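PDB 7BVJ: UDP-N-acetylglucosamine 3-dehydrogenase from Acidithiobacillus ferrooxidans, which catalyses the NAD(+)-dependent oxidation of the glucosamine 3-position of UDP-N-acetylglucosamine to a ketone, a step in the synthesis of lipid A. Local coordinates for residues A142-P147 / V233-N238; I163-L168 / R220-F225. One frame throughout, in Å; residues are numbered along the deposited sequence.

Contact 1 of 2, residues A142-P147 / V233-N238; sequences AERLAP and VDFLNN
R144 and F235 meet through a single guanidinium nitrogen: NH2 of R144 lies 3.7 Å from CD1 of F235, and CE1 of the same ring is almost as near. The two flat groups are tilted 44° against each other and touch obliquely, the side chains crossing at about a right angle. The arginine leaves the strand with CG opposite the backbone N (chi1 -157°) and then bends at chi3, which swings the guanidinium round beside the ring. Charge helps to hold that end: NH2 also makes a salt bridge to OD1 of D165 on helix 157-173, so the nitrogen that grazes the phenyl carbons is already held by a carboxylate.

F235 stands just past the end of strand 229-234, which is not next to 139-147 in the sheet, and its CA lies 9.5 Å from that of R144. Strand 219-225 runs between them in the mixed sheet of the Gfo/Idh/MocA C-terminal domain, and the two side chains reach across it.

F235 is wedged in place from other directions. V233 CG1 sits over the centre of one ring face, 3.7 Å above the plane; H123 packs edge-to-face with the ring and its NE2 bonds to the F235 carbonyl, while I126 of helix 124-132 adds an apolar neighbour. Further out, the chain leaves the strand in a tight turn shaped by D234. Its OD1 accepts from the backbone N of N237 at 3.1 Å in a nearly straight bond (175°), an Asx motif, although the donor comes from well above the carboxylate plane. A weak backbone bond from N238 N to F235 O, 3.4 Å long, follows in the same turn.

Contact 2 of 2, residues I163-L168 / R220-F225; sequences IHDLDL and RRMRIF. With F8U ((2R,3R)-2,3-bis(oxidanyl)butane-1,4-disulfonic acid), chain F.
The methyl end of M222 pushes into the side of helix 157-173 and meets L168 and D165 there. The apolar part is small: CE of M222 lies 3.9 Å from CD1 of L168. M222 leaves the strand extended, CG anti to the backbone N (chi1 -178°), and bends only at its last torsion (chi3 -81°), which sets the methyl rather than the sulphur against the helix.

The same CE comes 3.5 Å from OD1 of D165, the two side chains lying alongside each other and running opposite ways. D165 is buried, and R144 supplies the charged partner for this oxygen. Helix and strand belong to the Gfo/Idh/MocA C-terminal domain, where helix 157-173 lies against one face of the mixed sheet. Beside D165 on that helix is H164, proposed along with K91 as a candidate catalytic base.

Ionic contacts gather on the other face of the strand. R221 and R223 both give NH2 to OE2 of E143 in salt bridges, and their guanidinium groups lie edge to edge. The bound disulfonate packs against R223: C01 lies 3.6 Å above one face of the guanidinium, nearer its edge than its centre, and sulfonate oxygen O13 is 3.2 Å from CD of R223; Y230 OH and S232 OG hydrogen-bond the ligand. With an alanine at R223, the disulfonate would probably lose the flat cationic group beneath C01, and E143 OE2 one of its two arginine mates.

Going from the N terminus, strand 139-147 comes first and opens the loop of contact 1. Helix 157-173 follows it in the chain and brings in the first half of contact 2. That contact closes at 220-225, with 51 residues lying between its two segments. The chain then turns straight back into strand 229-234, and contact 1 closes at 233-238, so contact 2 is nested inside the larger loop. Strand 219-225 joins the two: V233 N to M222 O and F235 N to R220 O, both 2.9 Å, are probable backbone hydrogen bonds. Together the contacts tie three neighbouring strands of the sheet to the helix on one of its faces.

Contact 1 of 2, residues A142-P147 / V233-N238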
ATOM      1  N   ALA A 142       9.434  -6.021  11.472  1.00 19.04           N
ATOM      2  CA  ALA A 142       9.348  -6.214  10.025  1.00 25.68           C
ATOM      3  C   ALA A 142      10.603  -5.716   9.325  1.00 23.61           C
ATOM      4  O   ALA A 142      11.287  -4.802   9.805  1.00 18.53           O
ATOM      5  CB  ALA A 142       8.092  -5.533   9.418  1.00 15.35           C
ATOM      6  N   GLU A 143      10.895  -6.348   8.178  1.00 24.75           N
ATOM      7  CA  GLU A 143      11.994  -5.960   7.293  1.00 26.33           C
ATOM      8  C   GLU A 143      11.504  -5.878   5.849  1.00 24.74           C
ATOM      9  O   GLU A 143      10.922  -6.838   5.328  1.00 24.52           O
ATOM     10  CB  GLU A 143      13.171  -6.945   7.376  1.00 28.05           C
ATOM     11  CG  GLU A 143      13.711  -7.166   8.768  1.00 39.96           C
ATOM     12  CD  GLU A 143      14.530  -8.433   8.861  1.00 47.97           C
ATOM     13  OE1 GLU A 143      15.759  -8.370   8.602  1.00 47.35           O
ATOM     14  OE2 GLU A 143      13.934  -9.488   9.178  1.00 48.13           O
ATOM     15  N   ARG A 144      11.751  -4.739   5.202  1.00 21.84           N
ATOM     16  CA  ARG A 144      11.464  -4.558   3.778  1.00 21.09           C
ATOM     17  C   ARG A 144      12.736  -4.028   3.120  1.00 20.35           C
ATOM     18  O   ARG A 144      13.018  -2.828   3.165  1.00 15.35           O
ATOM     19  CB  ARG A 144      10.291  -3.614   3.566  1.00 19.85           C
ATOM     20  CG  ARG A 144       9.598  -3.777   2.239  1.00 23.84           C
ATOM     21  CD  ARG A 144       8.191  -3.175   2.290  1.00 29.64           C
ATOM     22  NE  ARG A 144       7.271  -3.964   3.113  1.00 30.99           N
ATOM     23  CZ  ARG A 144       6.472  -4.924   2.646  1.00 29.67           C
ATOM     24  NH1 ARG A 144       6.480  -5.229   1.348  1.00 30.94           N
ATOM     25  NH2 ARG A 144       5.662  -5.580   3.474  1.00 23.52           N
ATOM     26  N   LEU A 145      13.489  -4.928   2.510  1.00 19.26           N
ATOM     27  CA  LEU A 145      14.830  -4.678   2.012  1.00 25.43           C
ATOM     28  C   LEU A 145      14.831  -4.927   0.515  1.00 28.07           C
ATOM     29  O   LEU A 145      14.530  -6.040   0.070  1.00 32.46           O
ATOM     30  CB  LEU A 145      15.839  -5.598   2.707  1.00 29.30           C
ATOM     31  CG  LEU A 145      15.653  -5.893   4.195  1.00 26.11           C
ATOM     32  CD1 LEU A 145      16.793  -6.765   4.719  1.00 29.39           C
ATOM     33  CD2 LEU A 145      15.580  -4.595   5.005  1.00 26.39           C
ATOM     34  N   ALA A 146      15.171  -3.896  -0.259  1.00 29.90           N
ATOM     35  CA  ALA A 146      15.184  -3.980  -1.707  1.00 28.31           C
ATOM     36  C   ALA A 146      16.595  -3.759  -2.245  1.00 34.57           C
ATOM     37  O   ALA A 146      17.319  -2.894  -1.744  1.00 31.26           O
ATOM     38  CB  ALA A 146      14.237  -2.944  -2.317  1.00 32.56           C
ATOM     39  N   PRO A 147      17.024  -4.541  -3.230  1.00 36.02           N
ATOM     40  CA  PRO A 147      18.347  -4.318  -3.816  1.00 35.24           C
ATOM     41  C   PRO A 147      18.416  -2.979  -4.534  1.00 36.27           C
ATOM     42  O   PRO A 147      17.422  -2.468  -5.057  1.00 34.79           O
ATOM     43  CB  PRO A 147      18.498  -5.482  -4.802  1.00 42.48           C
ATOM     44  CG  PRO A 147      17.098  -5.812  -5.190  1.00 38.09           C
ATOM     45  CD  PRO A 147      16.275  -5.594  -3.942  1.00 40.21           C
ATOM     46  N   VAL A 233       5.832 -14.288   8.642  1.00 22.87           N
ATOM     47  CA  VAL A 233       5.333 -14.104   7.290  1.00 25.07           C
ATOM     48  C   VAL A 233       6.518 -13.772   6.395  1.00 27.91           C
ATOM     49  O   VAL A 233       7.242 -12.795   6.647  1.00 23.03           O
ATOM     50  CB  VAL A 233       4.282 -12.987   7.220  1.00 25.58           C
ATOM     51  CG1 VAL A 233       3.795 -12.801   5.777  1.00 26.49           C
ATOM     52  CG2 VAL A 233       3.120 -13.279   8.132  1.00 31.04           C
ATOM     53  N   ASP A 234       6.711 -14.581   5.352  1.00 26.32           N
ATOM     54  CA  ASP A 234       7.589 -14.260   4.230  1.00 22.98           C
ATOM     55  C   ASP A 234       6.681 -13.799   3.096  1.00 30.59           C
ATOM     56  O   ASP A 234       6.074 -14.621   2.396  1.00 28.50           O
ATOM     57  CB  ASP A 234       8.418 -15.463   3.811  1.00 24.30           C
ATOM     58  CG  ASP A 234       9.553 -15.099   2.863  1.00 32.93           C
ATOM     59  OD1 ASP A 234       9.461 -14.107   2.071  1.00 28.34           O
ATOM     60  OD2 ASP A 234      10.551 -15.841   2.913  1.00 33.16           O
ATOM     61  N   PHE A 235       6.569 -12.477   2.955  1.00 28.70           N
ATOM     62  CA  PHE A 235       5.748 -11.882   1.912  1.00 26.55           C
ATOM     63  C   PHE A 235       6.236 -12.288   0.526  1.00 32.48           C
ATOM     64  O   PHE A 235       5.429 -12.598  -0.362  1.00 27.42           O
ATOM     65  CB  PHE A 235       5.766 -10.358   2.049  1.00 27.82           C
ATOM     66  CG  PHE A 235       4.923  -9.836   3.183  1.00 28.26           C
ATOM     67  CD1 PHE A 235       5.510  -9.222   4.280  1.00 31.92           C
ATOM     68  CD2 PHE A 235       3.543  -9.949   3.143  1.00 30.86           C
ATOM     69  CE1 PHE A 235       4.733  -8.736   5.336  1.00 30.64           C
ATOM     70  CE2 PHE A 235       2.750  -9.470   4.188  1.00 30.98           C
ATOM     71  CZ  PHE A 235       3.347  -8.859   5.286  1.00 31.56           C
ATOM     72  N   LEU A 236       7.554 -12.287   0.322  1.00 28.73           N
ATOM     73  CA  LEU A 236       8.111 -12.579  -0.995  1.00 32.20           C
ATOM     74  C   LEU A 236       7.796 -14.006  -1.414  1.00 33.38           C
ATOM     75  O   LEU A 236       7.253 -14.245  -2.501  1.00 28.64           O
ATOM     76  CB  LEU A 236       9.624 -12.345  -0.982  1.00 32.65           C
ATOM     77  CG  LEU A 236      10.185 -11.488  -2.109  1.00 38.45           C
ATOM     78  CD1 LEU A 236       9.327 -10.248  -2.306  1.00 39.06           C
ATOM     79  CD2 LEU A 236      11.619 -11.110  -1.790  1.00 38.13           C
ATOM     80  N   ASN A 237       8.114 -14.966  -0.552  1.00 31.99           N
ATOM     81  CA  ASN A 237       7.908 -16.371  -0.859  1.00 32.87           C
ATOM     82  C   ASN A 237       6.501 -16.848  -0.542  1.00 31.19           C
ATOM     83  O   ASN A 237       6.197 -18.016  -0.790  1.00 35.78           O
ATOM     84  CB  ASN A 237       8.956 -17.202  -0.125  1.00 32.47           C
ATOM     85  CG  ASN A 237      10.371 -16.828  -0.546  1.00 35.28           C
ATOM     86  OD1 ASN A 237      10.573 -16.263  -1.621  1.00 38.02           O
ATOM     87  ND2 ASN A 237      11.349 -17.126   0.298  1.00 38.49           N
ATOM     88  N   ASN A 238       5.642 -15.961  -0.033  1.00 27.67           N
ATOM     89  CA  ASN A 238       4.230 -16.233   0.246  1.00 28.64           C
ATOM     90  C   ASN A 238       4.051 -17.395   1.231  1.00 35.86           C
ATOM     91  O   ASN A 238       3.236 -18.300   1.015  1.00 25.37           O
ATOM     92  CB  ASN A 238       3.455 -16.485  -1.056  1.00 30.52           C
ATOM     93  CG  ASN A 238       1.948 -16.257  -0.906  1.00 34.64           C
ATOM     94  OD1 ASN A 238       1.504 -15.190  -0.479  1.00 37.06           O
ATOM     95  ND2 ASN A 238       1.160 -17.264  -1.266  1.00 38.13           N
TER

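Contact 2 of 2, residues I163-L168 / R220-F225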
ATOM      1  N   ILE A 163       6.156   2.343   4.540  1.00 22.45           N
ATOM      2  CA  ILE A 163       4.747   2.681   4.691  1.00 18.87           C
ATOM      3  C   ILE A 163       3.867   1.443   4.604  1.00 20.19           C
ATOM      4  O   ILE A 163       2.781   1.414   5.195  1.00 20.38           O
ATOM      5  CB  ILE A 163       4.356   3.732   3.636  1.00 24.04           C
ATOM      6  CG1 ILE A 163       3.021   4.384   3.993  1.00 22.94           C
ATOM      7  CG2 ILE A 163       4.304   3.094   2.263  1.00 21.30           C
ATOM      8  CD1 ILE A 163       2.790   5.686   3.313  1.00 27.00           C
ATOM      9  N   HIS A 164       4.331   0.390   3.917  1.00 21.86           N
ATOM     10  CA  HIS A 164       3.588  -0.875   3.885  1.00 21.23           C
ATOM     11  C   HIS A 164       3.397  -1.437   5.281  1.00 21.82           C
ATOM     12  O   HIS A 164       2.273  -1.758   5.700  1.00 22.66           O
ATOM     13  CB  HIS A 164       4.321  -1.909   3.030  1.00 23.75           C
ATOM     14  CG  HIS A 164       4.295  -1.611   1.563  1.00 30.35           C
ATOM     15  ND1 HIS A 164       3.121  -1.440   0.861  1.00 25.80           N
ATOM     16  CD2 HIS A 164       5.299  -1.450   0.666  1.00 26.95           C
ATOM     17  CE1 HIS A 164       3.401  -1.195  -0.406  1.00 21.76           C
ATOM     18  NE2 HIS A 164       4.714  -1.191  -0.550  1.00 26.87           N
ATOM     19  N   ASP A 165       4.498  -1.579   6.015  1.00 18.66           N
ATOM     20  CA  ASP A 165       4.428  -2.197   7.327  1.00 18.59           C
ATOM     21  C   ASP A 165       3.905  -1.234   8.378  1.00 18.73           C
ATOM     22  O   ASP A 165       3.242  -1.668   9.324  1.00 21.49           O
ATOM     23  CB  ASP A 165       5.799  -2.755   7.686  1.00 22.38           C
ATOM     24  CG  ASP A 165       6.312  -3.703   6.615  1.00 27.85           C
ATOM     25  OD1 ASP A 165       5.564  -4.643   6.274  1.00 20.29           O
ATOM     26  OD2 ASP A 165       7.427  -3.484   6.083  1.00 26.89           O
ATOM     27  N   LEU A 166       4.132   0.068   8.210  1.00 17.73           N
ATOM     28  CA  LEU A 166       3.413   1.026   9.043  1.00 20.31           C
ATOM     29  C   LEU A 166       1.904   0.847   8.899  1.00 20.56           C
ATOM     30  O   LEU A 166       1.175   0.810   9.901  1.00 22.43           O
ATOM     31  CB  LEU A 166       3.839   2.451   8.692  1.00  9.85           C
ATOM     32  CG  LEU A 166       5.274   2.812   9.126  1.00 16.35           C
ATOM     33  CD1 LEU A 166       5.828   4.048   8.379  1.00 17.10           C
ATOM     34  CD2 LEU A 166       5.361   3.019  10.651  1.00 17.69           C
ATOM     35  N   ASP A 167       1.419   0.695   7.658  1.00 21.83           N
ATOM     36  CA  ASP A 167      -0.012   0.531   7.442  1.00 21.58           C
ATOM     37  C   ASP A 167      -0.513  -0.774   8.047  1.00 19.81           C
ATOM     38  O   ASP A 167      -1.564  -0.798   8.693  1.00 21.54           O
ATOM     39  CB  ASP A 167      -0.324   0.585   5.950  1.00 20.61           C
ATOM     40  CG  ASP A 167      -1.791   0.320   5.657  1.00 21.31           C
ATOM     41  OD1 ASP A 167      -2.652   1.020   6.246  1.00 22.10           O
ATOM     42  OD2 ASP A 167      -2.072  -0.598   4.848  1.00 19.70           O
ATOM     43  N   LEU A 168       0.216  -1.868   7.814  1.00 17.06           N
ATOM     44  CA  LEU A 168      -0.148  -3.154   8.391  1.00 21.04           C
ATOM     45  C   LEU A 168      -0.239  -3.062   9.905  1.00 22.44           C
ATOM     46  O   LEU A 168      -1.165  -3.601  10.516  1.00 22.29           O
ATOM     47  CB  LEU A 168       0.871  -4.220   7.991  1.00 15.95           C
ATOM     48  CG  LEU A 168       0.801  -4.673   6.532  1.00 20.07           C
ATOM     49  CD1 LEU A 168       1.942  -5.644   6.178  1.00 17.55           C
ATOM     50  CD2 LEU A 168      -0.586  -5.276   6.230  1.00 25.01           C
ATOM     51  N   ARG A 220      11.405  -9.477   2.429  1.00 27.13           N
ATOM     52  CA  ARG A 220      10.107  -8.904   2.793  1.00 26.90           C
ATOM     53  C   ARG A 220       9.506  -9.833   3.838  1.00 31.08           C
ATOM     54  O   ARG A 220       8.828 -10.805   3.482  1.00 26.85           O
ATOM     55  CB  ARG A 220       9.192  -8.781   1.574  1.00 24.70           C
ATOM     56  CG  ARG A 220       9.290  -7.491   0.819  1.00 31.42           C
ATOM     57  CD  ARG A 220       8.245  -7.443  -0.263  1.00 27.94           C
ATOM     58  NE  ARG A 220       8.833  -7.178  -1.567  1.00 42.10           N
ATOM     59  CZ  ARG A 220       8.140  -7.105  -2.702  1.00 49.86           C
ATOM     60  NH1 ARG A 220       6.820  -7.289  -2.691  1.00 33.99           N
ATOM     61  NH2 ARG A 220       8.767  -6.849  -3.850  1.00 44.19           N
ATOM     62  N   ARG A 221       9.757  -9.533   5.114  1.00 26.62           N
ATOM     63  CA  ARG A 221       9.365 -10.422   6.195  1.00 22.30           C
ATOM     64  C   ARG A 221       8.719  -9.632   7.326  1.00 25.43           C
ATOM     65  O   ARG A 221       8.964  -8.429   7.488  1.00 24.82           O
ATOM     66  CB  ARG A 221      10.572 -11.220   6.683  1.00 31.32           C
ATOM     67  CG  ARG A 221      11.136 -12.148   5.593  1.00 39.41           C
ATOM     68  CD  ARG A 221      12.184 -13.116   6.119  1.00 39.28           C
ATOM     69  NE  ARG A 221      13.163 -12.465   6.984  1.00 48.51           N
ATOM     70  CZ  ARG A 221      14.402 -12.148   6.618  1.00 51.01           C
ATOM     71  NH1 ARG A 221      14.827 -12.416   5.387  1.00 48.29           N
ATOM     72  NH2 ARG A 221      15.217 -11.558   7.486  1.00 51.50           N
ATOM     73  N   MET A 222       7.858 -10.318   8.083  1.00 23.01           N
ATOM     74  CA  MET A 222       7.228  -9.744   9.273  1.00 21.93           C
ATOM     75  C   MET A 222       6.996 -10.836  10.304  1.00 27.98           C
ATOM     76  O   MET A 222       6.312 -11.828  10.027  1.00 27.26           O
ATOM     77  CB  MET A 222       5.899  -9.056   8.957  1.00 20.36           C
ATOM     78  CG  MET A 222       5.242  -8.408  10.196  1.00 19.37           C
ATOM     79  SD  MET A 222       3.687  -7.549   9.831  1.00 29.23           S
ATOM     80  CE  MET A 222       4.317  -6.012   9.194  1.00 21.51           C
ATOM     81  N   ARG A 223       7.541 -10.644  11.495  1.00 20.59           N
ATOM     82  CA  ARG A 223       7.212 -11.466  12.640  1.00 21.38           C
ATOM     83  C   ARG A 223       6.243 -10.700  13.539  1.00 25.02           C
ATOM     84  O   ARG A 223       6.350  -9.478  13.704  1.00 20.41           O
ATOM     85  CB  ARG A 223       8.489 -11.874  13.380  1.00 21.18           C
ATOM     86  CG  ARG A 223       9.303 -12.879  12.559  1.00 27.98           C
ATOM     87  CD  ARG A 223      10.727 -13.084  13.075  1.00 28.58           C
ATOM     88  NE  ARG A 223      11.529 -11.857  13.048  1.00 35.93           N
ATOM     89  CZ  ARG A 223      12.116 -11.347  11.962  1.00 35.54           C
ATOM     90  NH1 ARG A 223      12.012 -11.938  10.776  1.00 34.20           N
ATOM     91  NH2 ARG A 223      12.809 -10.233  12.067  1.00 28.02           N
ATOM     92  N   ILE A 224       5.251 -11.418  14.061  1.00 22.09           N
ATOM     93  CA  ILE A 224       4.138 -10.837  14.793  1.00 19.31           C
ATOM     94  C   ILE A 224       3.943 -11.639  16.074  1.00 23.54           C
ATOM     95  O   ILE A 224       3.876 -12.874  16.034  1.00 23.20           O
ATOM     96  CB  ILE A 224       2.860 -10.836  13.942  1.00 23.87           C
ATOM     97  CG1 ILE A 224       3.142 -10.272  12.536  1.00 20.70           C
ATOM     98  CG2 ILE A 224       1.771 -10.088  14.645  1.00 22.00           C
ATOM     99  CD1 ILE A 224       1.915 -10.185  11.658  1.00 19.40           C
ATOM    100  N   PHE A 225       3.855 -10.944  17.205  1.00 24.49           N
ATOM    101  CA  PHE A 225       3.775 -11.559  18.523  1.00 21.81           C
ATOM    102  C   PHE A 225       2.485 -11.132  19.210  1.00 20.82           C
ATOM    103  O   PHE A 225       2.258  -9.933  19.447  1.00 19.75           O
ATOM    104  CB  PHE A 225       4.978 -11.171  19.392  1.00 24.80           C
ATOM    105  CG  PHE A 225       6.316 -11.567  18.823  1.00 24.32           C
ATOM    106  CD1 PHE A 225       7.004 -12.664  19.327  1.00 26.92           C
ATOM    107  CD2 PHE A 225       6.906 -10.822  17.801  1.00 21.95           C
ATOM    108  CE1 PHE A 225       8.246 -13.021  18.799  1.00 24.01           C
ATOM    109  CE2 PHE A 225       8.144 -11.176  17.279  1.00 19.40           C
ATOM    110  CZ  PHE A 225       8.808 -12.277  17.779  1.00 20.79           C
TER
HETATM  111  C01 F8U F 402      14.478 -14.001  13.415  0.78 37.37           C
HETATM  112  C02 F8U F 402      15.053 -15.131  12.551  0.78 36.43           C
HETATM  113  C03 F8U F 402      14.097 -16.026  11.763  0.78 36.81           C
HETATM  114  C04 F8U F 402      12.658 -16.110  12.238  0.78 37.17           C
HETATM  115  O06 F8U F 402      12.336 -18.319  10.493  0.78 43.53           O
HETATM  116  O07 F8U F 402      10.713 -18.043  12.083  0.78 36.97           O
HETATM  117  O08 F8U F 402      10.976 -16.499  10.186  0.78 38.82           O
HETATM  118  O09 F8U F 402      14.604 -17.308  11.821  0.78 37.04           O
HETATM  119  O10 F8U F 402      15.850 -14.564  11.568  0.78 42.75           O
HETATM  120  O12 F8U F 402      14.732 -14.373  16.193  0.78 35.67           O
HETATM  121  O13 F8U F 402      12.633 -13.829  15.515  0.78 31.44           O
HETATM  122  O14 F8U F 402      13.480 -16.029  14.813  0.78 49.18           O
HETATM  123  S05 F8U F 402      11.633 -17.246  11.237  0.78 45.45           S
HETATM  124  S11 F8U F 402      13.835 -14.586  15.023  0.78 53.49           S